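PDB 5T8V: sister chromatid cohesion protein from Chaetomium thermophilum, which probably loads cohesin onto chromatin, the chain here being the C-terminal part of the helical-repeat loader Scc2. Local coordinates for residues A[735-740]-A[790-795]; A[775-780]-A[819-824]; A[799-804]-A[851-856]; A[841-846]-A[885-890]; A[847-850]-A[855-858]. One frame throughout, in Å; residues are numbered along the deposited sequence.

Interaction 1. Residues A[735-740]-A[790-795]; sequences HRVQDP and ANVLDK
Val737 and Val792 join an inter-helix turn of the alpha-helical HEAT-repeat solenoid to the first turn of a later helix. Residues 735-740 link helix 723-735 to helix 742-755, and 790-795 open helix 791-801. The two valines lie alongside each other, their side chains running opposite ways. CG1 of Val792 does the touching: it lies 3.6 Å from Val737 CB and 4.0 Å from Val737 CG2. Val792 turns this methyl away from its own backbone N (chi1 -167°) and sends it to the valine of the turn. Val737 is buried, because Ala748 and Ile752 of helix 742-755 also pack on it, whereas the neighbouring polar pair is exposed to solvent. There Gln738 runs out as an extended chain beyond CG and crosses Asn791 at about a right angle, with the two amide planes 48° apart. Its OE1 is 4.1 Å from Val792 CG2, a plain van der Waals approach. The turn itself is braced by a salt bridge in which Arg736 NE donates to Asp739 OD2 over 2.8 Å. The carboxylate oxygen takes this proton on its anti lone pair and sits 31° out of the guanidinium plane; Arg706 supplies it with a second salt bridge. At the solvent-facing edge of the contact, Gln738 NE2 comes to 3.4 Å from Asn791 OD1.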
# COMPACT_ATOMS: atom_id res chain seq x y z
N HIS A 735 14.73 -21.49 5.90
CA HIS A 735 15.37 -21.25 4.61
C HIS A 735 16.06 -19.89 4.56
O HIS A 735 17.02 -19.71 3.81
CB HIS A 735 14.34 -21.34 3.48
CG HIS A 735 14.36 -22.65 2.76
ND1 HIS A 735 13.51 -23.69 3.07
CD2 HIS A 735 15.12 -23.10 1.73
CE1 HIS A 735 13.75 -24.71 2.27
NE2 HIS A 735 14.72 -24.38 1.45
N ARG A 736 15.58 -18.93 5.36
CA ARG A 736 16.15 -17.59 5.35
C ARG A 736 17.34 -17.43 6.29
O ARG A 736 17.74 -16.30 6.58
CB ARG A 736 15.07 -16.57 5.71
CG ARG A 736 13.94 -16.47 4.68
CD ARG A 736 14.25 -15.45 3.59
NE ARG A 736 15.48 -15.74 2.87
CZ ARG A 736 15.57 -16.54 1.81
NH1 ARG A 736 14.50 -17.16 1.34
NH2 ARG A 736 16.75 -16.73 1.23
N VAL A 737 17.92 -18.53 6.77
CA VAL A 737 19.14 -18.43 7.57
C VAL A 737 20.36 -18.28 6.67
O VAL A 737 21.34 -17.63 7.06
CB VAL A 737 19.28 -19.65 8.50
CG1 VAL A 737 20.59 -19.58 9.29
CG2 VAL A 737 18.10 -19.74 9.45
N GLN A 738 20.32 -18.86 5.48
CA GLN A 738 21.39 -18.69 4.49
C GLN A 738 21.00 -17.63 3.47
O GLN A 738 20.95 -17.86 2.26
CB GLN A 738 21.70 -20.03 3.81
CG GLN A 738 22.34 -21.05 4.73
CD GLN A 738 22.61 -22.37 4.04
OE1 GLN A 738 21.99 -22.68 3.02
NE2 GLN A 738 23.54 -23.15 4.58
N ASP A 739 20.72 -16.42 3.99
CA ASP A 739 20.29 -15.30 3.17
C ASP A 739 21.47 -14.38 2.87
O ASP A 739 22.38 -14.24 3.69
CB ASP A 739 19.20 -14.50 3.89
CG ASP A 739 18.55 -13.46 3.00
OD1 ASP A 739 19.20 -12.42 2.73
OD2 ASP A 739 17.40 -13.67 2.56
N PRO A 740 21.49 -13.73 1.70
CA PRO A 740 22.59 -12.79 1.40
C PRO A 740 22.82 -11.76 2.49
O PRO A 740 23.91 -11.72 3.08
CB PRO A 740 22.12 -12.13 0.09
CG PRO A 740 21.32 -13.19 -0.58
CD PRO A 740 20.63 -13.95 0.52
N ALA A 790 17.69 -29.32 6.28
CA ALA A 790 18.45 -30.19 7.16
C ALA A 790 19.73 -29.50 7.61
O ALA A 790 19.91 -29.20 8.79
CB ALA A 790 18.76 -31.51 6.46
N ASN A 791 20.64 -29.24 6.66
CA ASN A 791 21.89 -28.56 6.98
C ASN A 791 21.62 -27.24 7.68
O ASN A 791 22.34 -26.86 8.62
CB ASN A 791 22.69 -28.34 5.70
CG ASN A 791 23.95 -27.52 5.92
OD1 ASN A 791 23.93 -26.29 5.83
ND2 ASN A 791 25.05 -28.20 6.22
N VAL A 792 20.58 -26.53 7.26
CA VAL A 792 20.31 -25.20 7.81
C VAL A 792 19.97 -25.30 9.29
O VAL A 792 20.58 -24.64 10.13
CB VAL A 792 19.18 -24.51 7.02
CG1 VAL A 792 19.13 -23.05 7.39
CG2 VAL A 792 19.39 -24.66 5.51
N LEU A 793 18.98 -26.14 9.63
CA LEU A 793 18.62 -26.34 11.03
C LEU A 793 19.83 -26.80 11.84
O LEU A 793 20.00 -26.40 13.00
CB LEU A 793 17.48 -27.34 11.15
CG LEU A 793 17.11 -27.80 12.57
CD1 LEU A 793 16.91 -26.61 13.50
CD2 LEU A 793 15.85 -28.65 12.54
N ASP A 794 20.68 -27.64 11.25
CA ASP A 794 21.91 -28.04 11.92
C ASP A 794 22.73 -26.82 12.32
O ASP A 794 23.13 -26.67 13.48
CB ASP A 794 22.72 -28.97 11.02
CG ASP A 794 24.09 -29.29 11.60
OD1 ASP A 794 24.22 -29.31 12.84
OD2 ASP A 794 25.02 -29.52 10.81
N LYS A 795 22.96 -25.91 11.37
CA LYS A 795 23.75 -24.73 11.68
C LYS A 795 23.02 -23.77 12.62
O LYS A 795 23.68 -22.98 13.30
CB LYS A 795 24.15 -24.01 10.39
CG LYS A 795 25.27 -24.71 9.63
CD LYS A 795 26.62 -24.57 10.34
CE LYS A 795 27.58 -25.68 9.94
NZ LYS A 795 27.22 -26.99 10.54

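Interaction 2. Residues A[775-780]-A[819-824]; sequences EHVILM and VGSMFD
Val777 of helix 773-786 and Met822 of helix 808-824 pass antiparallel, side against side, where these two helices of the HEAT-repeat solenoid cross almost perpendicularly. The short segments have a crossing angle of -81° and their axes approach to 9.8 Å, so the contact is confined to a small buried patch. Val777 points toward the other helix and splits its two methyls between two partners. CG2 meets the shaft of Met822, 3.6 Å from its CG and 4.1 Å from its SD. CG1 lies between the backbone N and the carbonyl carbon of its own residue (chi1 54°), and from there it faces Ser821 OG at 4.0 Å, a contact of methyl with hydroxyl oxygen and no more. Met822 sets out at an angle to helix 773-786 rather than toward it, but its chain runs extended beyond CG and carries the thioether and terminal methyl across to the valine and to Met780. The contact is almost wholly apolar, and no hydrogen bond crosses it. Helix 839-852 continues the apolar layer, with Val845 against Met822 and Phe849 against Met780. One helical turn beyond Val777, Met780 SD stands 4.2 Å from the terminal CE methyl of Met822.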
# COMPACT_ATOMS: atom_id res chain seq x y z
N GLU A 775 3.85 -30.77 21.06
CA GLU A 775 3.56 -29.91 19.92
C GLU A 775 4.84 -29.38 19.29
O GLU A 775 4.96 -29.32 18.07
CB GLU A 775 2.64 -28.77 20.34
CG GLU A 775 1.92 -28.09 19.19
CD GLU A 775 0.99 -29.03 18.45
OE1 GLU A 775 0.69 -30.11 18.99
OE2 GLU A 775 0.58 -28.70 17.32
N HIS A 776 5.81 -28.98 20.12
CA HIS A 776 7.09 -28.53 19.60
C HIS A 776 7.72 -29.61 18.72
O HIS A 776 8.03 -29.36 17.54
CB HIS A 776 8.03 -28.17 20.75
CG HIS A 776 7.87 -26.76 21.24
ND1 HIS A 776 8.80 -25.78 20.98
CD2 HIS A 776 6.90 -26.17 21.97
CE1 HIS A 776 8.41 -24.64 21.52
NE2 HIS A 776 7.25 -24.85 22.13
N VAL A 777 7.91 -30.81 19.27
CA VAL A 777 8.58 -31.87 18.51
C VAL A 777 7.82 -32.17 17.23
O VAL A 777 8.42 -32.30 16.15
CB VAL A 777 8.75 -33.13 19.38
CG1 VAL A 777 7.43 -33.58 19.97
CG2 VAL A 777 9.37 -34.26 18.57
N ILE A 778 6.50 -32.28 17.31
CA ILE A 778 5.72 -32.60 16.11
C ILE A 778 5.91 -31.52 15.06
O ILE A 778 6.13 -31.81 13.88
CB ILE A 778 4.23 -32.80 16.47
CG1 ILE A 778 4.07 -34.03 17.37
CG2 ILE A 778 3.40 -32.97 15.20
CD1 ILE A 778 2.66 -34.24 17.90
N LEU A 779 5.83 -30.25 15.48
CA LEU A 779 6.02 -29.15 14.53
C LEU A 779 7.39 -29.21 13.88
O LEU A 779 7.54 -28.90 12.69
CB LEU A 779 5.82 -27.81 15.24
CG LEU A 779 4.40 -27.47 15.68
CD1 LEU A 779 4.39 -26.16 16.46
CD2 LEU A 779 3.45 -27.37 14.49
N MET A 780 8.41 -29.61 14.64
CA MET A 780 9.74 -29.76 14.06
C MET A 780 9.76 -30.87 13.02
O MET A 780 10.26 -30.69 11.91
CB MET A 780 10.77 -30.03 15.16
CG MET A 780 10.91 -28.90 16.16
SD MET A 780 12.21 -29.20 17.37
CE MET A 780 13.66 -28.99 16.35
N VAL A 819 14.98 -33.78 22.38
CA VAL A 819 15.50 -35.08 21.93
C VAL A 819 14.88 -36.20 22.77
O VAL A 819 14.34 -37.17 22.23
CB VAL A 819 17.03 -35.10 22.01
CG1 VAL A 819 17.59 -36.49 21.71
CG2 VAL A 819 17.63 -34.07 21.06
N GLY A 820 14.95 -36.06 24.09
CA GLY A 820 14.37 -37.06 24.97
C GLY A 820 12.90 -37.31 24.68
O GLY A 820 12.42 -38.44 24.83
N SER A 821 12.17 -36.28 24.26
CA SER A 821 10.79 -36.48 23.83
C SER A 821 10.74 -37.29 22.55
O SER A 821 10.02 -38.30 22.48
CB SER A 821 10.10 -35.13 23.64
OG SER A 821 8.75 -35.30 23.28
N MET A 822 11.50 -36.88 21.53
CA MET A 822 11.51 -37.62 20.27
C MET A 822 11.74 -39.10 20.50
O MET A 822 11.07 -39.95 19.89
CB MET A 822 12.59 -37.06 19.34
CG MET A 822 12.62 -35.54 19.25
SD MET A 822 13.32 -34.94 17.70
CE MET A 822 13.45 -33.19 18.05
N PHE A 823 12.68 -39.45 21.38
CA PHE A 823 12.86 -40.85 21.74
C PHE A 823 11.68 -41.38 22.54
O PHE A 823 11.31 -42.55 22.41
CB PHE A 823 14.16 -41.05 22.52
CG PHE A 823 15.39 -40.98 21.68
CD1 PHE A 823 15.75 -42.06 20.88
CD2 PHE A 823 16.20 -39.86 21.68
CE1 PHE A 823 16.89 -42.01 20.10
CE2 PHE A 823 17.34 -39.80 20.91
CZ PHE A 823 17.69 -40.88 20.12
N ASP A 824 11.07 -40.53 23.37
CA ASP A 824 9.88 -40.94 24.11
C ASP A 824 8.72 -41.22 23.16
O ASP A 824 7.83 -42.01 23.49
CB ASP A 824 9.50 -39.87 25.13
CG ASP A 824 8.34 -40.29 26.01
OD1 ASP A 824 8.19 -41.50 26.26
OD2 ASP A 824 7.58 -39.40 26.46

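Interaction 3. Residues A[799-804]-A[851-856]; sequences ALLSPS and KAEASL
Leu801 and Leu856 meet tip to tip, and with Glu853 they make a small contact between the end of helix 791-801 and the chain just leaving helix 839-852 in the HEAT-repeat array. The apolar part rests on one methyl from each leucine, CD1 of Leu801 and CD1 of Leu856, 4.1 Å apart. Both residues hold CG beside the backbone N and anti to the carbonyl carbon (chi1 -64° in Leu801, -58° in Leu856), which extends each branch toward the other segment. Leu856 is buried, whereas Leu801 remains partly exposed. The second kind of contact joins an apolar methyl to the aliphatic base of an acidic residue: Leu801 CD1 lies 4.2 Å from Glu853 CB. A single methyl therefore meets both partners, while the glutamate contributes its CB to the contact. No hydrogen bond crosses between the segments, so the join rests on van der Waals contact. The polar bonds lie within the chain turns close by: the carbonyl of Ser802, the residue at which the chain leaves helical geometry, accepts hydrogen bonds from the hydroxyls of Ser805 and Ser808. In the other segment the chain leaves helix 839-852 at Glu853, and beyond this break Glu853 and Leu856 both point toward Leu801. Helix 808-824 packs beside both segments, with Ser811 against Leu801 and Met812 against Glu853. Just before the helix ends, Ala852 rests on Leu797 of helix 791-801, so the leucine contact closes off the interface where helices 791-801 and 839-852 end.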
# COMPACT_ATOMS: atom_id res chain seq x y z
N ALA A 799 24.86 -22.74 15.94
CA ALA A 799 24.96 -21.32 16.27
C ALA A 799 24.21 -20.97 17.55
O ALA A 799 24.40 -19.87 18.07
CB ALA A 799 24.44 -20.47 15.12
N LEU A 800 23.37 -21.87 18.05
CA LEU A 800 22.57 -21.63 19.25
C LEU A 800 23.19 -22.23 20.50
O LEU A 800 23.19 -21.59 21.56
CB LEU A 800 21.16 -22.20 19.05
CG LEU A 800 20.05 -21.80 20.02
CD1 LEU A 800 18.71 -22.04 19.35
CD2 LEU A 800 20.10 -22.56 21.33
N LEU A 801 23.74 -23.44 20.41
CA LEU A 801 24.25 -24.16 21.57
C LEU A 801 25.76 -24.03 21.74
O LEU A 801 26.31 -24.59 22.69
CB LEU A 801 23.88 -25.64 21.47
CG LEU A 801 22.38 -25.97 21.50
CD1 LEU A 801 22.16 -27.46 21.32
CD2 LEU A 801 21.75 -25.50 22.80
N SER A 802 26.44 -23.31 20.86
CA SER A 802 27.87 -23.11 21.02
C SER A 802 28.14 -22.33 22.31
O SER A 802 27.33 -21.51 22.73
CB SER A 802 28.45 -22.37 19.82
OG SER A 802 27.92 -21.06 19.73
N PRO A 803 29.28 -22.57 22.95
CA PRO A 803 29.56 -21.92 24.23
C PRO A 803 29.82 -20.43 24.05
O PRO A 803 30.00 -19.92 22.94
CB PRO A 803 30.79 -22.65 24.75
CG PRO A 803 31.49 -23.12 23.52
CD PRO A 803 30.41 -23.42 22.51
N SER A 804 29.85 -19.73 25.18
CA SER A 804 30.11 -18.29 25.20
C SER A 804 29.11 -17.55 24.31
O SER A 804 29.49 -16.75 23.44
CB SER A 804 31.55 -17.98 24.79
OG SER A 804 31.82 -16.60 24.89
N LYS A 851 23.90 -34.62 14.71
CA LYS A 851 24.96 -33.93 13.98
C LYS A 851 25.33 -32.61 14.66
O LYS A 851 26.51 -32.25 14.72
CB LYS A 851 24.52 -33.69 12.53
CG LYS A 851 25.27 -32.57 11.80
CD LYS A 851 26.77 -32.83 11.72
CE LYS A 851 27.49 -31.63 11.12
NZ LYS A 851 28.97 -31.75 11.20
N ALA A 852 24.34 -31.89 15.17
CA ALA A 852 24.60 -30.57 15.74
C ALA A 852 25.32 -30.68 17.08
O ALA A 852 26.34 -30.02 17.30
CB ALA A 852 23.30 -29.80 15.90
N GLU A 853 24.80 -31.50 17.99
CA GLU A 853 25.38 -31.62 19.33
C GLU A 853 25.01 -32.98 19.89
O GLU A 853 23.85 -33.19 20.28
CB GLU A 853 24.89 -30.49 20.22
CG GLU A 853 25.44 -30.53 21.64
CD GLU A 853 26.95 -30.39 21.69
OE1 GLU A 853 27.51 -29.72 20.79
OE2 GLU A 853 27.57 -30.95 22.61
N ALA A 854 25.98 -33.89 19.95
CA ALA A 854 25.74 -35.24 20.45
C ALA A 854 25.61 -35.30 21.96
O ALA A 854 25.08 -36.29 22.49
CB ALA A 854 26.86 -36.17 20.00
N SER A 855 26.07 -34.27 22.68
CA SER A 855 25.96 -34.25 24.14
C SER A 855 24.52 -34.44 24.61
O SER A 855 24.31 -34.86 25.75
CB SER A 855 26.51 -32.94 24.68
OG SER A 855 26.20 -32.79 26.06
N LEU A 856 23.54 -34.13 23.76
CA LEU A 856 22.14 -34.19 24.17
C LEU A 856 21.62 -35.62 24.28
O LEU A 856 20.56 -35.83 24.88
CB LEU A 856 21.28 -33.40 23.18
CG LEU A 856 21.67 -31.93 23.02
CD1 LEU A 856 21.18 -31.39 21.69
CD2 LEU A 856 21.12 -31.10 24.16

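Interaction 4. Residues A[841-846]-A[885-890]; sequences DVLQVL and VVIYRR
Ile887 of helix 878-891 reaches across to Leu843 and Leu846, one turn apart on helix 839-852, in a helix-to-helix contact of the HEAT-repeat solenoid. The packed part is the cluster of these three side chains, all buried. Ile887 points toward the other helix, and its CG1 branch, beside the backbone N (chi1 -67°), carries CD1 there with the chain beyond extended (chi2 168°). This one methyl lies 4.0 Å from Leu846 CB and 4.3 Å from Leu843 CD2. Leu843 starts at an angle to helix 878-891, and the far branch of its side chain closes the distance. Within residues 885-890 Ile887 alone meets the two leucines. Behind them, Val819 and Phe823 of helix 808-824 cover Leu846, and Leu865 lies on Leu843. Tyr888 is buried as well, its OH hydrogen-bonded to the carbonyl of Leu862. The more open side belongs to the arginines: Arg889, partly exposed, turns from this contact to a salt bridge with Asp924 of helix 919-935. The nearest CA atoms, those of Leu846 and Ile887, are 7.6 Å apart.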
# COMPACT_ATOMS: atom_id res chain seq x y z
N ASP A 841 10.15 -40.11 10.18
CA ASP A 841 10.19 -38.65 10.16
C ASP A 841 10.80 -38.08 11.43
O ASP A 841 11.47 -37.04 11.38
CB ASP A 841 8.78 -38.10 9.95
CG ASP A 841 8.17 -38.54 8.64
OD1 ASP A 841 8.94 -38.79 7.68
OD2 ASP A 841 6.92 -38.63 8.55
N VAL A 842 10.58 -38.73 12.58
CA VAL A 842 11.22 -38.29 13.81
C VAL A 842 12.72 -38.50 13.74
O VAL A 842 13.51 -37.65 14.17
CB VAL A 842 10.60 -39.02 15.02
CG1 VAL A 842 11.30 -38.62 16.31
CG2 VAL A 842 9.11 -38.72 15.12
N LEU A 843 13.15 -39.65 13.21
CA LEU A 843 14.57 -39.92 13.10
C LEU A 843 15.26 -38.99 12.13
O LEU A 843 16.47 -38.78 12.24
CB LEU A 843 14.79 -41.38 12.69
CG LEU A 843 14.28 -42.38 13.73
CD1 LEU A 843 14.23 -43.77 13.13
CD2 LEU A 843 15.17 -42.38 14.96
N GLN A 844 14.53 -38.41 11.17
CA GLN A 844 15.16 -37.43 10.28
C GLN A 844 15.59 -36.18 11.03
O GLN A 844 16.61 -35.57 10.67
CB GLN A 844 14.21 -37.07 9.14
CG GLN A 844 14.14 -38.12 8.04
CD GLN A 844 15.51 -38.44 7.46
OE1 GLN A 844 16.03 -39.54 7.66
NE2 GLN A 844 16.09 -37.48 6.75
N VAL A 845 14.86 -35.79 12.07
CA VAL A 845 15.25 -34.63 12.87
C VAL A 845 16.22 -35.02 13.98
O VAL A 845 17.16 -34.27 14.28
CB VAL A 845 14.00 -33.92 13.44
CG1 VAL A 845 13.10 -34.87 14.19
CG2 VAL A 845 14.39 -32.76 14.35
N LEU A 846 16.03 -36.19 14.59
CA LEU A 846 17.02 -36.67 15.54
C LEU A 846 18.39 -36.79 14.90
O LEU A 846 19.42 -36.55 15.55
CB LEU A 846 16.60 -38.03 16.11
CG LEU A 846 15.57 -38.00 17.24
CD1 LEU A 846 15.08 -39.41 17.56
CD2 LEU A 846 16.17 -37.36 18.48
N VAL A 885 22.30 -45.30 11.87
CA VAL A 885 23.75 -45.49 11.80
C VAL A 885 24.47 -44.16 11.94
O VAL A 885 25.58 -44.10 12.49
CB VAL A 885 24.16 -46.22 10.51
CG1 VAL A 885 23.49 -47.58 10.42
CG2 VAL A 885 23.84 -45.38 9.29
N VAL A 886 23.87 -43.07 11.45
CA VAL A 886 24.49 -41.76 11.62
C VAL A 886 24.38 -41.31 13.07
O VAL A 886 25.30 -40.67 13.60
CB VAL A 886 23.85 -40.74 10.65
CG1 VAL A 886 24.23 -39.31 11.03
CG2 VAL A 886 24.29 -41.04 9.23
N ILE A 887 23.27 -41.63 13.73
CA ILE A 887 23.12 -41.26 15.13
C ILE A 887 24.14 -41.99 15.99
O ILE A 887 24.70 -41.42 16.94
CB ILE A 887 21.68 -41.51 15.60
CG1 ILE A 887 20.72 -40.56 14.88
CG2 ILE A 887 21.55 -41.32 17.11
CD1 ILE A 887 19.25 -40.90 15.05
N TYR A 888 24.39 -43.27 15.69
CA TYR A 888 25.46 -43.98 16.39
C TYR A 888 26.82 -43.40 16.04
O TYR A 888 27.68 -43.24 16.92
CB TYR A 888 25.42 -45.47 16.04
CG TYR A 888 24.44 -46.30 16.84
CD1 TYR A 888 23.48 -45.71 17.65
CD2 TYR A 888 24.48 -47.69 16.79
CE1 TYR A 888 22.59 -46.47 18.39
CE2 TYR A 888 23.59 -48.46 17.52
CZ TYR A 888 22.65 -47.84 18.32
OH TYR A 888 21.77 -48.60 19.05
N ARG A 889 27.03 -43.07 14.77
CA ARG A 889 28.30 -42.50 14.33
C ARG A 889 28.64 -41.23 15.10
O ARG A 889 29.77 -41.05 15.56
CB ARG A 889 28.24 -42.23 12.83
CG ARG A 889 29.43 -41.51 12.23
CD ARG A 889 29.23 -41.32 10.74
NE ARG A 889 30.33 -40.60 10.10
CZ ARG A 889 30.42 -40.38 8.80
NH1 ARG A 889 29.47 -40.81 7.98
NH2 ARG A 889 31.46 -39.72 8.30
N ARG A 890 27.65 -40.34 15.25
CA ARG A 890 27.90 -39.05 15.89
C ARG A 890 27.87 -39.16 17.41
O ARG A 890 28.69 -38.53 18.10
CB ARG A 890 26.87 -38.03 15.42
CG ARG A 890 26.96 -37.69 13.94
CD ARG A 890 28.13 -36.76 13.65
NE ARG A 890 28.12 -36.28 12.26
CZ ARG A 890 28.75 -36.86 11.25
NH1 ARG A 890 29.47 -37.96 11.44
NH2 ARG A 890 28.67 -36.34 10.03

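Interaction 5. Residues A[847-850]-A[855-858]; sequences MIFA and SLFT
Phe857, Phe849 and Ala850 carry most of the buried surface in a turn of the HEAT-repeat solenoid, where the chain leading from helix 839-852 to helix 859-862 folds back on the first helix's last turns. Phe857 contributes the most. Its ring reaches the helix backbone with CE1 and CZ: CE1 lies near Ala850 CA and CZ is 3.7 Å from Ala850 CB. The carbonyl carbon of Phe849 sits at the edge of this ring, near its plane, and Phe849 CB is 4.0 Å from Phe857 CZ. Phe857 holds CG beside its backbone N, anti to the carbonyl carbon (chi1 -66°), which aims the ring at the helix. Ala850 has only a methyl, and this small side chain lets the ring come up against the main chain. Phe849 turns its own ring to Leu856, whose CD1 approaches at the edge, near the ring plane, 4.1 Å from CD2; the two side chains cross at a slant. Around them, Val819 of helix 808-824 touches both phenylalanines, and Val891 of helix 878-891 packs on Ala850 and Phe857. Replacing Phe857 with an alanine would probably open a gap beside Ala850 and leave the returning chain less firmly held to the helix. With no hydrogen bond between the segments, the fold-back depends on buried apolar surface, and the aromatic ring works as a wedge among helices 808-824, 839-852 and 878-891.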
# COMPACT_ATOMS: atom_id res chain seq x y z
N MET A 847 18.43 -37.13 13.61
CA MET A 847 19.69 -37.23 12.87
C MET A 847 20.44 -35.91 12.91
O MET A 847 21.60 -35.84 13.34
CB MET A 847 19.38 -37.65 11.44
CG MET A 847 20.57 -37.89 10.54
SD MET A 847 19.98 -38.31 8.88
CE MET A 847 21.52 -38.65 8.03
N ILE A 848 19.80 -34.84 12.44
CA ILE A 848 20.45 -33.53 12.39
C ILE A 848 20.73 -33.01 13.79
O ILE A 848 21.70 -32.25 13.99
CB ILE A 848 19.60 -32.55 11.57
CG1 ILE A 848 18.17 -32.46 12.13
CG2 ILE A 848 19.60 -32.97 10.10
CD1 ILE A 848 17.21 -31.65 11.29
N PHE A 849 19.93 -33.39 14.78
CA PHE A 849 20.25 -33.03 16.16
C PHE A 849 21.57 -33.67 16.59
O PHE A 849 22.46 -32.99 17.11
CB PHE A 849 19.13 -33.46 17.10
CG PHE A 849 18.21 -32.34 17.48
CD1 PHE A 849 17.14 -32.00 16.67
CD2 PHE A 849 18.42 -31.61 18.64
CE1 PHE A 849 16.30 -30.97 17.01
CE2 PHE A 849 17.58 -30.58 18.99
CZ PHE A 849 16.52 -30.26 18.17
N ALA A 850 21.71 -34.98 16.38
CA ALA A 850 22.95 -35.65 16.71
C ALA A 850 24.13 -35.04 15.96
O ALA A 850 25.24 -34.95 16.49
CB ALA A 850 22.84 -37.15 16.41
N SER A 855 26.07 -34.27 22.68
CA SER A 855 25.96 -34.25 24.14
C SER A 855 24.52 -34.44 24.61
O SER A 855 24.31 -34.86 25.75
CB SER A 855 26.51 -32.94 24.68
OG SER A 855 26.20 -32.79 26.06
N LEU A 856 23.54 -34.13 23.76
CA LEU A 856 22.14 -34.19 24.17
C LEU A 856 21.62 -35.62 24.28
O LEU A 856 20.56 -35.83 24.88
CB LEU A 856 21.28 -33.40 23.18
CG LEU A 856 21.67 -31.93 23.02
CD1 LEU A 856 21.18 -31.39 21.69
CD2 LEU A 856 21.12 -31.10 24.16
N PHE A 857 22.32 -36.59 23.71
CA PHE A 857 21.85 -37.96 23.66
C PHE A 857 22.44 -38.78 24.81
O PHE A 857 23.51 -38.47 25.33
CB PHE A 857 22.22 -38.61 22.32
CG PHE A 857 21.51 -38.00 21.14
CD1 PHE A 857 21.88 -36.75 20.66
CD2 PHE A 857 20.48 -38.67 20.51
CE1 PHE A 857 21.23 -36.19 19.58
CE2 PHE A 857 19.83 -38.11 19.43
CZ PHE A 857 20.20 -36.87 18.96
N THR A 858 21.72 -39.83 25.19
CA THR A 858 22.14 -40.73 26.25
C THR A 858 22.17 -42.16 25.73
O THR A 858 21.54 -42.49 24.72
CB THR A 858 21.21 -40.64 27.47
OG1 THR A 858 19.91 -41.15 27.13
CG2 THR A 858 21.08 -39.20 27.94

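How the interactions relate
The five contacts lie along one part of the HEAT-repeat solenoid, on the same side of the chain's centre. Interactions 4 and 5 are about 8 Å apart between centres, interactions 3 and 5 about 9 Å, and interactions 1 and 2 about 20 Å. Helix 839-852 is the common element of interactions 3, 4 and 5, while helix 791-801 serves interactions 1 and 3. Along the chain interaction 1 crosses with 2, and 2 with 3; interaction 5 is nested within the loop closed by 4. Direct packing ties them together: Leu793 meets Ile848, and Phe823 meets Phe857. Interactions 2, 4 and 5 thus share a buried apolar core round helix 839-852, with 1 and 3 at its more exposed margin.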